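Local coordinates for bifunctional purine biosynthetic protein ADE5,7 (Cryptococcus neoformans var. grubii serotype A, PDB 7LVO) that catalyses the second and fifth steps of de novo purine biosynthesis, this chain being its N-terminal, ATP-dependent glycinamide ribonucleotide synthetase half, at residues E99-E104 against G123-V128; L108-P113 against E356-C361; A212-V217 against V230-Y235. One frame throughout, in Å; residues are numbered along the deposited sequence.

Interaction 1: residues E99-E104 against G123-V128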
ATOM      1  N   GLU A  99      10.000  14.458 -18.168  1.00 29.29           N
ATOM      2  CA  GLU A  99       9.970  15.192 -19.430  1.00 33.18           C
ATOM      3  C   GLU A  99       8.724  14.845 -20.235  1.00 34.12           C
ATOM      4  O   GLU A  99       8.118  15.721 -20.863  1.00 34.86           O
ATOM      5  CB  GLU A  99      11.233  14.893 -20.237  1.00 43.59           C
ATOM      6  CG  GLU A  99      11.336  15.658 -21.541  1.00 52.97           C
ATOM      7  CD  GLU A  99      12.641  15.395 -22.266  1.00 63.77           C
ATOM      8  OE1 GLU A  99      13.487  14.650 -21.723  1.00 56.82           O
ATOM      9  OE2 GLU A  99      12.822  15.932 -23.380  1.00 74.68           O
ATOM     10  N   TRP A 100       8.321  13.573 -20.223  1.00 34.24           N
ATOM     11  CA  TRP A 100       7.081  13.186 -20.887  1.00 32.22           C
ATOM     12  C   TRP A 100       5.887  13.916 -20.276  1.00 29.44           C
ATOM     13  O   TRP A 100       5.076  14.513 -20.990  1.00 33.39           O
ATOM     14  CB  TRP A 100       6.892  11.669 -20.793  1.00 27.81           C
ATOM     15  CG  TRP A 100       5.737  11.152 -21.586  1.00 32.10           C
ATOM     16  CD1 TRP A 100       5.775  10.656 -22.854  1.00 29.36           C
ATOM     17  CD2 TRP A 100       4.368  11.075 -21.170  1.00 33.14           C
ATOM     18  NE1 TRP A 100       4.521  10.277 -23.253  1.00 31.28           N
ATOM     19  CE2 TRP A 100       3.639  10.518 -22.238  1.00 35.82           C
ATOM     20  CE3 TRP A 100       3.692  11.411 -19.996  1.00 29.31           C
ATOM     21  CZ2 TRP A 100       2.265  10.299 -22.172  1.00 35.68           C
ATOM     22  CZ3 TRP A 100       2.328  11.194 -19.932  1.00 29.76           C
ATOM     23  CH2 TRP A 100       1.629  10.645 -21.011  1.00 36.82           C
ATOM     24  N   ALA A 101       5.762  13.872 -18.947  1.00 26.41           N
ATOM     25  CA  ALA A 101       4.635  14.526 -18.295  1.00 23.46           C
ATOM     26  C   ALA A 101       4.600  16.018 -18.614  1.00 31.17           C
ATOM     27  O   ALA A 101       3.528  16.584 -18.856  1.00 30.10           O
ATOM     28  CB  ALA A 101       4.705  14.311 -16.786  1.00 28.69           C
ATOM     29  N   GLN A 102       5.765  16.667 -18.634  1.00 34.69           N
ATOM     30  CA  GLN A 102       5.809  18.099 -18.919  1.00 41.35           C
ATOM     31  C   GLN A 102       5.276  18.402 -20.311  1.00 39.91           C
ATOM     32  O   GLN A 102       4.493  19.344 -20.492  1.00 45.56           O
ATOM     33  CB  GLN A 102       7.241  18.614 -18.769  1.00 39.33           C
ATOM     34  CG  GLN A 102       7.374  20.118 -18.866  1.00 39.44           C
ATOM     35  CD  GLN A 102       8.795  20.595 -18.630  1.00 39.68           C
ATOM     36  OE1 GLN A 102       9.722  19.794 -18.518  1.00 43.38           O
ATOM     37  NE2 GLN A 102       8.973  21.911 -18.551  1.00 55.09           N
ATOM     38  N   LYS A 103       5.687  17.618 -21.309  1.00 32.40           N
ATOM     39  CA  LYS A 103       5.221  17.844 -22.672  1.00 35.40           C
ATOM     40  C   LYS A 103       3.748  17.498 -22.850  1.00 39.97           C
ATOM     41  O   LYS A 103       3.113  18.006 -23.779  1.00 42.80           O
ATOM     42  CB  LYS A 103       6.062  17.028 -23.655  1.00 49.21           C
ATOM     43  CG  LYS A 103       7.543  17.392 -23.672  1.00 54.51           C
ATOM     44  CD  LYS A 103       7.762  18.829 -24.133  1.00 63.33           C
ATOM     45  CE  LYS A 103       9.246  19.148 -24.277  1.00 75.55           C
ATOM     46  NZ  LYS A 103       9.985  19.010 -22.989  1.00 67.90           N
ATOM     47  N   GLU A 104       3.190  16.653 -21.984  1.00 44.83           N
ATOM     48  CA  GLU A 104       1.798  16.238 -22.083  1.00 37.48           C
ATOM     49  C   GLU A 104       0.872  17.057 -21.197  1.00 34.62           C
ATOM     50  O   GLU A 104      -0.331  16.781 -21.158  1.00 40.81           O
ATOM     51  CB  GLU A 104       1.666  14.752 -21.729  1.00 31.71           C
ATOM     52  CG  GLU A 104       2.501  13.830 -22.599  1.00 36.12           C
ATOM     53  CD  GLU A 104       1.940  13.683 -24.004  1.00 41.70           C
ATOM     54  OE1 GLU A 104       0.776  14.077 -24.234  1.00 45.79           O
ATOM     55  OE2 GLU A 104       2.664  13.158 -24.876  1.00 46.27           O
ATOM     56  N   GLY A 123      10.039  15.334  -5.671  1.00 26.58           N
ATOM     57  CA  GLY A 123      10.907  16.454  -5.970  1.00 28.37           C
ATOM     58  C   GLY A 123      11.173  16.624  -7.447  1.00 34.63           C
ATOM     59  O   GLY A 123      11.290  17.760  -7.931  1.00 26.99           O
ATOM     60  N   ALA A 124      11.263  15.513  -8.184  1.00 23.35           N
ATOM     61  CA  ALA A 124      11.499  15.594  -9.618  1.00 27.51           C
ATOM     62  C   ALA A 124      10.356  16.320 -10.324  1.00 29.90           C
ATOM     63  O   ALA A 124      10.587  17.195 -11.167  1.00 25.70           O
ATOM     64  CB  ALA A 124      11.679  14.187 -10.192  1.00 32.02           C
ATOM     65  N   PHE A 125       9.111  15.962 -10.000  1.00 21.13           N
ATOM     66  CA  PHE A 125       7.976  16.635 -10.622  1.00 29.37           C
ATOM     67  C   PHE A 125       7.788  18.041 -10.062  1.00 29.11           C
ATOM     68  O   PHE A 125       7.274  18.924 -10.762  1.00 30.43           O
ATOM     69  CB  PHE A 125       6.704  15.814 -10.432  1.00 25.46           C
ATOM     70  CG  PHE A 125       6.600  14.633 -11.359  1.00 27.52           C
ATOM     71  CD1 PHE A 125       6.211  14.804 -12.675  1.00 23.09           C
ATOM     72  CD2 PHE A 125       6.883  13.353 -10.910  1.00 27.05           C
ATOM     73  CE1 PHE A 125       6.115  13.722 -13.528  1.00 26.79           C
ATOM     74  CE2 PHE A 125       6.783  12.264 -11.753  1.00 27.47           C
ATOM     75  CZ  PHE A 125       6.405  12.451 -13.066  1.00 25.18           C
ATOM     76  N   LYS A 126       8.205  18.269  -8.814  1.00 27.90           N
ATOM     77  CA  LYS A 126       8.101  19.606  -8.235  1.00 28.24           C
ATOM     78  C   LYS A 126       8.928  20.610  -9.020  1.00 24.48           C
ATOM     79  O   LYS A 126       8.527  21.769  -9.176  1.00 24.05           O
ATOM     80  CB  LYS A 126       8.545  19.580  -6.777  1.00 27.51           C
ATOM     81  CG  LYS A 126       8.367  20.912  -6.040  1.00 32.54           C
ATOM     82  CD  LYS A 126       8.767  20.793  -4.581  1.00 34.85           C
ATOM     83  CE  LYS A 126       8.499  22.084  -3.818  1.00 44.73           C
ATOM     84  NZ  LYS A 126       9.327  23.221  -4.325  1.00 49.40           N
ATOM     85  N   LYS A 127      10.079  20.176  -9.544  1.00 30.74           N
ATOM     86  CA  LYS A 127      10.960  21.067 -10.290  1.00 29.21           C
ATOM     87  C   LYS A 127      10.364  21.506 -11.619  1.00 24.61           C
ATOM     88  O   LYS A 127      10.883  22.450 -12.226  1.00 31.93           O
ATOM     89  CB  LYS A 127      12.311  20.387 -10.529  1.00 29.24           C
ATOM     90  CG  LYS A 127      13.088  20.108  -9.262  1.00 46.94           C
ATOM     91  CD  LYS A 127      14.326  19.264  -9.535  1.00 83.88           C
ATOM     92  CE  LYS A 127      15.086  18.959  -8.249  1.00 95.65           C
ATOM     93  NZ  LYS A 127      16.287  18.112  -8.498  1.00 78.91           N
ATOM     94  N   VAL A 128       9.294  20.859 -12.079  1.00 30.66           N
ATOM     95  CA  VAL A 128       8.605  21.248 -13.303  1.00 31.21           C
ATOM     96  C   VAL A 128       7.189  21.733 -13.023  1.00 25.77           C
ATOM     97  O   VAL A 128       6.404  21.916 -13.959  1.00 27.04           O
ATOM     98  CB  VAL A 128       8.591  20.099 -14.325  1.00 31.49           C
ATOM     99  CG1 VAL A 128       9.999  19.834 -14.836  1.00 37.64           C
ATOM    100  CG2 VAL A 128       7.996  18.837 -13.707  1.00 26.43           C
TER
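Phe125 turns its ring toward Ala101 by setting CG anti to its own carbonyl carbon (chi1 -78°), while Gln102 meets Val128 through a chain extended all the way to its amide (chi1 -173°, chi2 177°). The two pairs join neighbouring helices of the Rossmann-like alpha/beta N domain: helix 95-104, which leads into strand 108-111, and helix 121-126, which lies beyond that strand. Ala101 points its CB toward the other segment and touches the Phe125 ring at the edge, in the ring plane, with CB 3.6 Å from CE1. The methyl therefore abuts the rim of the ring and covers neither face. At this point the backbones are well separated, with Ala101 CA and Phe125 CA 8.6 Å apart, and the aromatic side chain spans most of the gap. Ile97 and Val98 of helix 95-104 also touch Phe125, so the ring lies against the apolar side of that helix, and Val132 adds to its surroundings. Nearer the surface the chains draw together: Gln102 CA and Val128 CA are 7.0 Å apart. The two side chains slant across one another without a hydrogen bond. Here the amide oxygen OE1 of Gln102 rests 3.7 Å from the CG1 methyl of Val128.

Interaction 2: residues L108-P113 against E356-C361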
ATOM      1  N   LEU A 108      -1.524  16.087 -12.606  1.00 24.96           N
ATOM      2  CA  LEU A 108      -1.339  15.410 -11.329  1.00 26.10           C
ATOM      3  C   LEU A 108      -0.676  14.060 -11.565  1.00 26.86           C
ATOM      4  O   LEU A 108      -1.009  13.364 -12.521  1.00 23.31           O
ATOM      5  CB  LEU A 108      -2.679  15.217 -10.605  1.00 24.37           C
ATOM      6  CG  LEU A 108      -2.631  14.464  -9.275  1.00 30.28           C
ATOM      7  CD1 LEU A 108      -1.903  15.275  -8.221  1.00 26.67           C
ATOM      8  CD2 LEU A 108      -4.037  14.100  -8.816  1.00 21.03           C
ATOM      9  N   VAL A 109       0.252  13.705 -10.682  1.00 24.81           N
ATOM     10  CA  VAL A 109       0.951  12.428 -10.715  1.00 20.84           C
ATOM     11  C   VAL A 109       0.670  11.705  -9.406  1.00 20.98           C
ATOM     12  O   VAL A 109       0.819  12.289  -8.322  1.00 25.81           O
ATOM     13  CB  VAL A 109       2.466  12.608 -10.920  1.00 20.19           C
ATOM     14  CG1 VAL A 109       3.172  11.261 -10.906  1.00 19.21           C
ATOM     15  CG2 VAL A 109       2.742  13.344 -12.215  1.00 31.11           C
ATOM     16  N   VAL A 110       0.244  10.446  -9.507  1.00 21.42           N
ATOM     17  CA  VAL A 110      -0.055   9.621  -8.344  1.00 17.17           C
ATOM     18  C   VAL A 110       0.879   8.414  -8.344  1.00 19.91           C
ATOM     19  O   VAL A 110       0.571   7.396  -8.982  1.00 26.97           O
ATOM     20  CB  VAL A 110      -1.527   9.178  -8.337  1.00 21.41           C
ATOM     21  CG1 VAL A 110      -1.846   8.386  -7.072  1.00 20.97           C
ATOM     22  CG2 VAL A 110      -2.447  10.378  -8.480  1.00 28.59           C
ATOM     23  N   PRO A 111       2.032   8.486  -7.677  1.00 21.82           N
ATOM     24  CA  PRO A 111       2.899   7.303  -7.582  1.00 21.90           C
ATOM     25  C   PRO A 111       2.266   6.234  -6.701  1.00 21.86           C
ATOM     26  O   PRO A 111       1.778   6.518  -5.602  1.00 21.36           O
ATOM     27  CB  PRO A 111       4.194   7.849  -6.968  1.00 26.15           C
ATOM     28  CG  PRO A 111       4.137   9.349  -7.202  1.00 25.86           C
ATOM     29  CD  PRO A 111       2.673   9.692  -7.126  1.00 25.68           C
ATOM     30  N   GLY A 112       2.287   4.997  -7.187  1.00 20.83           N
ATOM     31  CA  GLY A 112       1.742   3.883  -6.444  1.00 30.14           C
ATOM     32  C   GLY A 112       2.787   3.142  -5.635  1.00 33.06           C
ATOM     33  O   GLY A 112       2.697   3.038  -4.410  1.00 36.45           O
ATOM     34  N   PRO A 113       3.801   2.608  -6.310  1.00 30.66           N
ATOM     35  CA  PRO A 113       4.833   1.838  -5.604  1.00 35.27           C
ATOM     36  C   PRO A 113       5.615   2.703  -4.621  1.00 33.34           C
ATOM     37  O   PRO A 113       5.546   3.937  -4.612  1.00 33.32           O
ATOM     38  CB  PRO A 113       5.734   1.317  -6.731  1.00 38.93           C
ATOM     39  CG  PRO A 113       4.887   1.388  -7.972  1.00 36.77           C
ATOM     40  CD  PRO A 113       3.987   2.582  -7.773  1.00 32.71           C
ATOM     41  N   GLU A 356     -11.174  14.734  -6.992  1.00 22.17           N
ATOM     42  CA  GLU A 356     -11.278  15.925  -6.161  1.00 24.00           C
ATOM     43  C   GLU A 356     -10.580  15.716  -4.824  1.00 31.46           C
ATOM     44  O   GLU A 356      -9.943  16.635  -4.297  1.00 27.62           O
ATOM     45  CB  GLU A 356     -12.749  16.289  -5.949  1.00 28.41           C
ATOM     46  CG  GLU A 356     -12.956  17.604  -5.218  1.00 34.84           C
ATOM     47  CD  GLU A 356     -12.400  18.782  -5.988  1.00 45.48           C
ATOM     48  OE1 GLU A 356     -12.815  18.986  -7.151  1.00 53.06           O
ATOM     49  OE2 GLU A 356     -11.531  19.488  -5.436  1.00 37.54           O
ATOM     50  N   VAL A 357     -10.679  14.505  -4.267  1.00 21.85           N
ATOM     51  CA  VAL A 357     -10.029  14.217  -2.994  1.00 20.74           C
ATOM     52  C   VAL A 357      -8.512  14.322  -3.135  1.00 24.95           C
ATOM     53  O   VAL A 357      -7.832  14.920  -2.296  1.00 17.86           O
ATOM     54  CB  VAL A 357     -10.454  12.827  -2.486  1.00 18.42           C
ATOM     55  CG1 VAL A 357      -9.627  12.429  -1.269  1.00 23.47           C
ATOM     56  CG2 VAL A 357     -11.940  12.816  -2.168  1.00 24.01           C
ATOM     57  N   LEU A 358      -7.962  13.752  -4.207  1.00 22.98           N
ATOM     58  CA  LEU A 358      -6.512  13.756  -4.375  1.00 28.25           C
ATOM     59  C   LEU A 358      -5.983  15.170  -4.590  1.00 23.39           C
ATOM     60  O   LEU A 358      -4.913  15.519  -4.088  1.00 18.33           O
ATOM     61  CB  LEU A 358      -6.121  12.847  -5.541  1.00 21.88           C
ATOM     62  CG  LEU A 358      -6.522  11.377  -5.428  1.00 17.86           C
ATOM     63  CD1 LEU A 358      -6.104  10.635  -6.697  1.00 28.95           C
ATOM     64  CD2 LEU A 358      -5.878  10.732  -4.204  1.00 18.46           C
ATOM     65  N   LEU A 359      -6.713  15.994  -5.341  1.00 23.59           N
ATOM     66  CA  LEU A 359      -6.268  17.360  -5.582  1.00 25.41           C
ATOM     67  C   LEU A 359      -6.420  18.209  -4.331  1.00 18.11           C
ATOM     68  O   LEU A 359      -5.565  19.054  -4.042  1.00 24.36           O
ATOM     69  CB  LEU A 359      -7.041  17.980  -6.740  1.00 34.66           C
ATOM     70  CG  LEU A 359      -6.627  17.543  -8.143  1.00 36.53           C
ATOM     71  CD1 LEU A 359      -7.596  18.119  -9.174  1.00 49.51           C
ATOM     72  CD2 LEU A 359      -5.203  17.963  -8.460  1.00 43.34           C
ATOM     73  N   ALA A 360      -7.496  17.994  -3.572  1.00 24.02           N
ATOM     74  CA  ALA A 360      -7.650  18.709  -2.308  1.00 27.27           C
ATOM     75  C   ALA A 360      -6.470  18.449  -1.380  1.00 24.69           C
ATOM     76  O   ALA A 360      -6.128  19.303  -0.554  1.00 26.91           O
ATOM     77  CB  ALA A 360      -8.962  18.307  -1.634  1.00 27.49           C
ATOM     78  N   CYS A 361      -5.846  17.273  -1.489  1.00 17.26           N
ATOM     79  CA  CYS A 361      -4.686  16.976  -0.657  1.00 19.29           C
ATOM     80  C   CYS A 361      -3.469  17.784  -1.101  1.00 18.12           C
ATOM     81  O   CYS A 361      -2.792  18.411  -0.278  1.00 22.61           O
ATOM     82  CB  CYS A 361      -4.389  15.475  -0.703  1.00 25.29           C
ATOM     83  SG  CYS A 361      -5.565  14.471   0.225  1.00 23.42           S
TER
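Leu108 and Val110 of strand 108-111 face Leu358 and Leu359 of helix 354-362, and all the contact across the two segments is between aliphatic carbons. Leu108 carries the larger share. Its CG stands anti to the backbone N (chi1 178°), and a second torsion of 68° turns CD1 aside and leaves CD2 anti to CA, reaching out to the helix, where this one methyl serves two partners. It lies 4.1 Å from Leu358 CB, close to the helix backbone, and 4.1 Å from Leu359 CD2, a methyl at the far end of its side chain. The two meetings differ in direction: Leu108 crosses Leu358 at about a right angle but runs past Leu359 in the opposite sense. Leu359 starts from a CB that does not aim at the strand; its CD1 branch continues the extended chain, and the other methyl, CD2, folds to the side and meets Leu108. Leu358 does point at the strand; beyond the CB that Leu108 touches, it reaches on with CD1 to lie 4.1 Å from Val110 CG2. That branch of Val110 is the one anti to the carbonyl carbon, and the two side chains again meet nearly at right angles. The backbones behave likewise, strand and helix axes crossing at 97° with a closest approach of 10.3 Å. Leu42 and Leu38 of the adjoining strand 38-44 widen the apolar surface, while Phe246 and Phe133 pack on Leu358. Helix 354-362, remote in sequence, thus covers one side of the parallel, Rossmann-like alpha/beta sheet, consistent with the GARS family fold.

Interaction 3: residues A212-V217 against V230-Y235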
ATOM      1  N   ALA A 212      22.275 -15.250  13.447  1.00 53.53           N
ATOM      2  CA  ALA A 212      22.448 -15.557  12.031  1.00 58.63           C
ATOM      3  C   ALA A 212      21.766 -14.511  11.158  1.00 65.63           C
ATOM      4  O   ALA A 212      22.316 -14.098  10.128  1.00 58.22           O
ATOM      5  CB  ALA A 212      21.905 -16.951  11.725  1.00 55.26           C
ATOM      6  N   ALA A 213      20.570 -14.069  11.555  1.00 64.04           N
ATOM      7  CA  ALA A 213      19.861 -13.050  10.793  1.00 57.40           C
ATOM      8  C   ALA A 213      20.579 -11.706  10.815  1.00 55.48           C
ATOM      9  O   ALA A 213      20.385 -10.901   9.898  1.00 62.69           O
ATOM     10  CB  ALA A 213      18.436 -12.889  11.325  1.00 48.06           C
ATOM     11  N   LEU A 214      21.401 -11.447  11.832  1.00 50.04           N
ATOM     12  CA  LEU A 214      22.161 -10.202  11.869  1.00 56.96           C
ATOM     13  C   LEU A 214      23.355 -10.246  10.923  1.00 61.94           C
ATOM     14  O   LEU A 214      23.680  -9.242  10.280  1.00 58.45           O
ATOM     15  CB  LEU A 214      22.629  -9.905  13.295  1.00 42.17           C
ATOM     16  CG  LEU A 214      21.545  -9.528  14.307  1.00 48.74           C
ATOM     17  CD1 LEU A 214      22.168  -9.228  15.664  1.00 41.96           C
ATOM     18  CD2 LEU A 214      20.738  -8.339  13.809  1.00 39.25           C
ATOM     19  N   LYS A 215      24.023 -11.399  10.827  1.00 59.00           N
ATOM     20  CA  LYS A 215      25.155 -11.518   9.913  1.00 64.39           C
ATOM     21  C   LYS A 215      24.701 -11.555   8.460  1.00 68.55           C
ATOM     22  O   LYS A 215      25.440 -11.119   7.570  1.00 67.71           O
ATOM     23  CB  LYS A 215      25.976 -12.765  10.244  1.00 63.54           C
ATOM     24  CG  LYS A 215      27.053 -13.087   9.219  1.00 66.53           C
ATOM     25  CD  LYS A 215      27.976 -14.192   9.704  1.00 63.79           C
ATOM     26  CE  LYS A 215      28.790 -13.744  10.907  1.00 63.72           C
ATOM     27  NZ  LYS A 215      29.727 -14.804  11.373  1.00 65.23           N
ATOM     28  N   SER A 216      23.497 -12.069   8.198  1.00 67.87           N
ATOM     29  CA  SER A 216      22.997 -12.127   6.831  1.00 67.43           C
ATOM     30  C   SER A 216      22.593 -10.756   6.303  1.00 74.46           C
ATOM     31  O   SER A 216      22.503 -10.579   5.084  1.00 81.76           O
ATOM     32  CB  SER A 216      21.806 -13.084   6.750  1.00 68.27           C
ATOM     33  OG  SER A 216      20.770 -12.687   7.635  1.00 70.21           O
ATOM     34  N   VAL A 217      22.349  -9.789   7.188  1.00 70.76           N
ATOM     35  CA  VAL A 217      21.947  -8.455   6.776  1.00 67.31           C
ATOM     36  C   VAL A 217      23.052  -7.425   6.971  1.00 66.77           C
ATOM     37  O   VAL A 217      23.123  -6.461   6.198  1.00 65.07           O
ATOM     38  CB  VAL A 217      20.667  -8.025   7.525  1.00 61.44           C
ATOM     39  CG1 VAL A 217      20.233  -6.637   7.087  1.00 60.50           C
ATOM     40  CG2 VAL A 217      19.554  -9.040   7.307  1.00 70.19           C
ATOM     41  N   VAL A 230      19.962  -1.417  10.548  1.00 34.13           N
ATOM     42  CA  VAL A 230      19.080  -2.504  10.947  1.00 34.35           C
ATOM     43  C   VAL A 230      18.319  -2.091  12.198  1.00 34.27           C
ATOM     44  O   VAL A 230      18.876  -1.442  13.092  1.00 36.79           O
ATOM     45  CB  VAL A 230      19.869  -3.810  11.192  1.00 38.38           C
ATOM     46  CG1 VAL A 230      20.863  -3.632  12.328  1.00 43.57           C
ATOM     47  CG2 VAL A 230      18.916  -4.961  11.488  1.00 47.33           C
ATOM     48  N   VAL A 231      17.045  -2.469  12.257  1.00 28.14           N
ATOM     49  CA  VAL A 231      16.192  -2.221  13.411  1.00 34.52           C
ATOM     50  C   VAL A 231      15.928  -3.552  14.103  1.00 34.74           C
ATOM     51  O   VAL A 231      15.503  -4.519  13.460  1.00 36.76           O
ATOM     52  CB  VAL A 231      14.870  -1.550  13.000  1.00 37.64           C
ATOM     53  CG1 VAL A 231      13.895  -1.544  14.169  1.00 35.60           C
ATOM     54  CG2 VAL A 231      15.118  -0.137  12.498  1.00 33.59           C
ATOM     55  N   VAL A 232      16.178  -3.597  15.409  1.00 31.00           N
ATOM     56  CA  VAL A 232      15.881  -4.752  16.243  1.00 31.37           C
ATOM     57  C   VAL A 232      14.809  -4.323  17.233  1.00 29.57           C
ATOM     58  O   VAL A 232      15.047  -3.440  18.067  1.00 33.15           O
ATOM     59  CB  VAL A 232      17.130  -5.270  16.973  1.00 37.36           C
ATOM     60  CG1 VAL A 232      16.795  -6.497  17.796  1.00 29.45           C
ATOM     61  CG2 VAL A 232      18.241  -5.570  15.974  1.00 37.77           C
ATOM     62  N   GLU A 233      13.633  -4.944  17.142  1.00 28.61           N
ATOM     63  CA  GLU A 233      12.497  -4.538  17.958  1.00 36.71           C
ATOM     64  C   GLU A 233      11.770  -5.762  18.489  1.00 35.52           C
ATOM     65  O   GLU A 233      11.938  -6.878  17.994  1.00 32.32           O
ATOM     66  CB  GLU A 233      11.525  -3.654  17.164  1.00 28.33           C
ATOM     67  CG  GLU A 233      10.889  -4.345  15.982  1.00 31.55           C
ATOM     68  CD  GLU A 233       9.948  -3.435  15.215  1.00 36.88           C
ATOM     69  OE1 GLU A 233      10.226  -2.223  15.147  1.00 32.84           O
ATOM     70  OE2 GLU A 233       8.932  -3.941  14.688  1.00 29.11           O
ATOM     71  N   GLU A 234      10.946  -5.530  19.508  1.00 36.22           N
ATOM     72  CA  GLU A 234      10.241  -6.617  20.170  1.00 42.70           C
ATOM     73  C   GLU A 234       9.190  -7.230  19.252  1.00 40.60           C
ATOM     74  O   GLU A 234       8.471  -6.524  18.539  1.00 32.23           O
ATOM     75  CB  GLU A 234       9.578  -6.109  21.453  1.00 43.17           C
ATOM     76  CG  GLU A 234       8.897  -7.193  22.276  1.00 47.18           C
ATOM     77  CD  GLU A 234       8.339  -6.668  23.585  1.00 46.07           C
ATOM     78  OE1 GLU A 234       8.452  -5.452  23.838  1.00 44.56           O
ATOM     79  OE2 GLU A 234       7.786  -7.471  24.360  1.00 59.11           O
ATOM     80  N   TYR A 235       9.107  -8.556  19.276  1.00 39.91           N
ATOM     81  CA  TYR A 235       8.072  -9.278  18.546  1.00 43.53           C
ATOM     82  C   TYR A 235       6.761  -9.175  19.317  1.00 46.22           C
ATOM     83  O   TYR A 235       6.678  -9.611  20.472  1.00 44.25           O
ATOM     84  CB  TYR A 235       8.477 -10.738  18.353  1.00 45.58           C
ATOM     85  CG  TYR A 235       7.408 -11.602  17.724  1.00 43.44           C
ATOM     86  CD1 TYR A 235       7.301 -11.717  16.345  1.00 43.40           C
ATOM     87  CD2 TYR A 235       6.509 -12.309  18.511  1.00 56.07           C
ATOM     88  CE1 TYR A 235       6.327 -12.510  15.768  1.00 51.64           C
ATOM     89  CE2 TYR A 235       5.530 -13.103  17.943  1.00 52.47           C
ATOM     90  CZ  TYR A 235       5.443 -13.200  16.572  1.00 52.03           C
ATOM     91  OH  TYR A 235       4.469 -13.993  16.004  1.00 51.10           O
TER
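Leu214 makes the apolar contact, its CD2 methyl reaching from helix 207-218 to two valines of strand 229-234. It lies 4.3 Å from Val232 CG2 and 4.5 Å from Val230 CG2, a light touch in both cases. Leu214 does not leave the helix aimed at the strand; CD1 continues the extended chain and CD2, the other branch, meets the valines. The two valines present the same branch from different rotations. In Val232 CG2 is anti to the carbonyl carbon, whereas in Val230, with a chi1 of 62°, it is anti to the backbone N. Val217, one turn along the helix, also faces the strand but stays at the margin. Ile190 of strand 188-192 and Ile178 of helix 171-179 pack on Leu214 as well, so the leucine sits in an apolar layer between helices and sheet.

Hydrogen bonds stay within each element or bind it to other neighbours. Ser216 folds its hydroxyl back on its own helix, OG donating to Ala213 O over 2.9 Å; the donor stands 48° above the carbonyl plane. The strand takes its backbone bonds from strands 163-167 and 188-192 in the antiparallel sheet of the ATP-grasp domain.

Charge lies on the other face. Glu233, turned away from the helix, pairs through OE1 with Lys150 and through OE2 with Lys191, within a region predicted to bind ATP. Alternation turns Val230 and Val232 to the helix and Val231 and Glu233 to the other face, where the ion pairs lie; between these segments the contact is apolar and non-directional, with no hydrogen bond across it.

Interactions 1 and 2 belong to one body of the fold and touch where Phe125 CE1 meets Val109 CG2 at 3.6 Å; helix 95-104 of the first runs on into strand 108-111 of the second. Interaction 3 stands apart, with nearest atoms about 20 Å from interaction 2 and about 24 Å from interaction 1. Interactions 2 and 3 are fully buried and purely aliphatic, each laying a helix on a sheet, parallel in one and antiparallel in the other. Interaction 1 joins helix to helix, is partly exposed, and alone includes an aromatic edge and a polar amide. Interaction 2 joins the segments farthest apart in sequence, 243 residues at their closest ends.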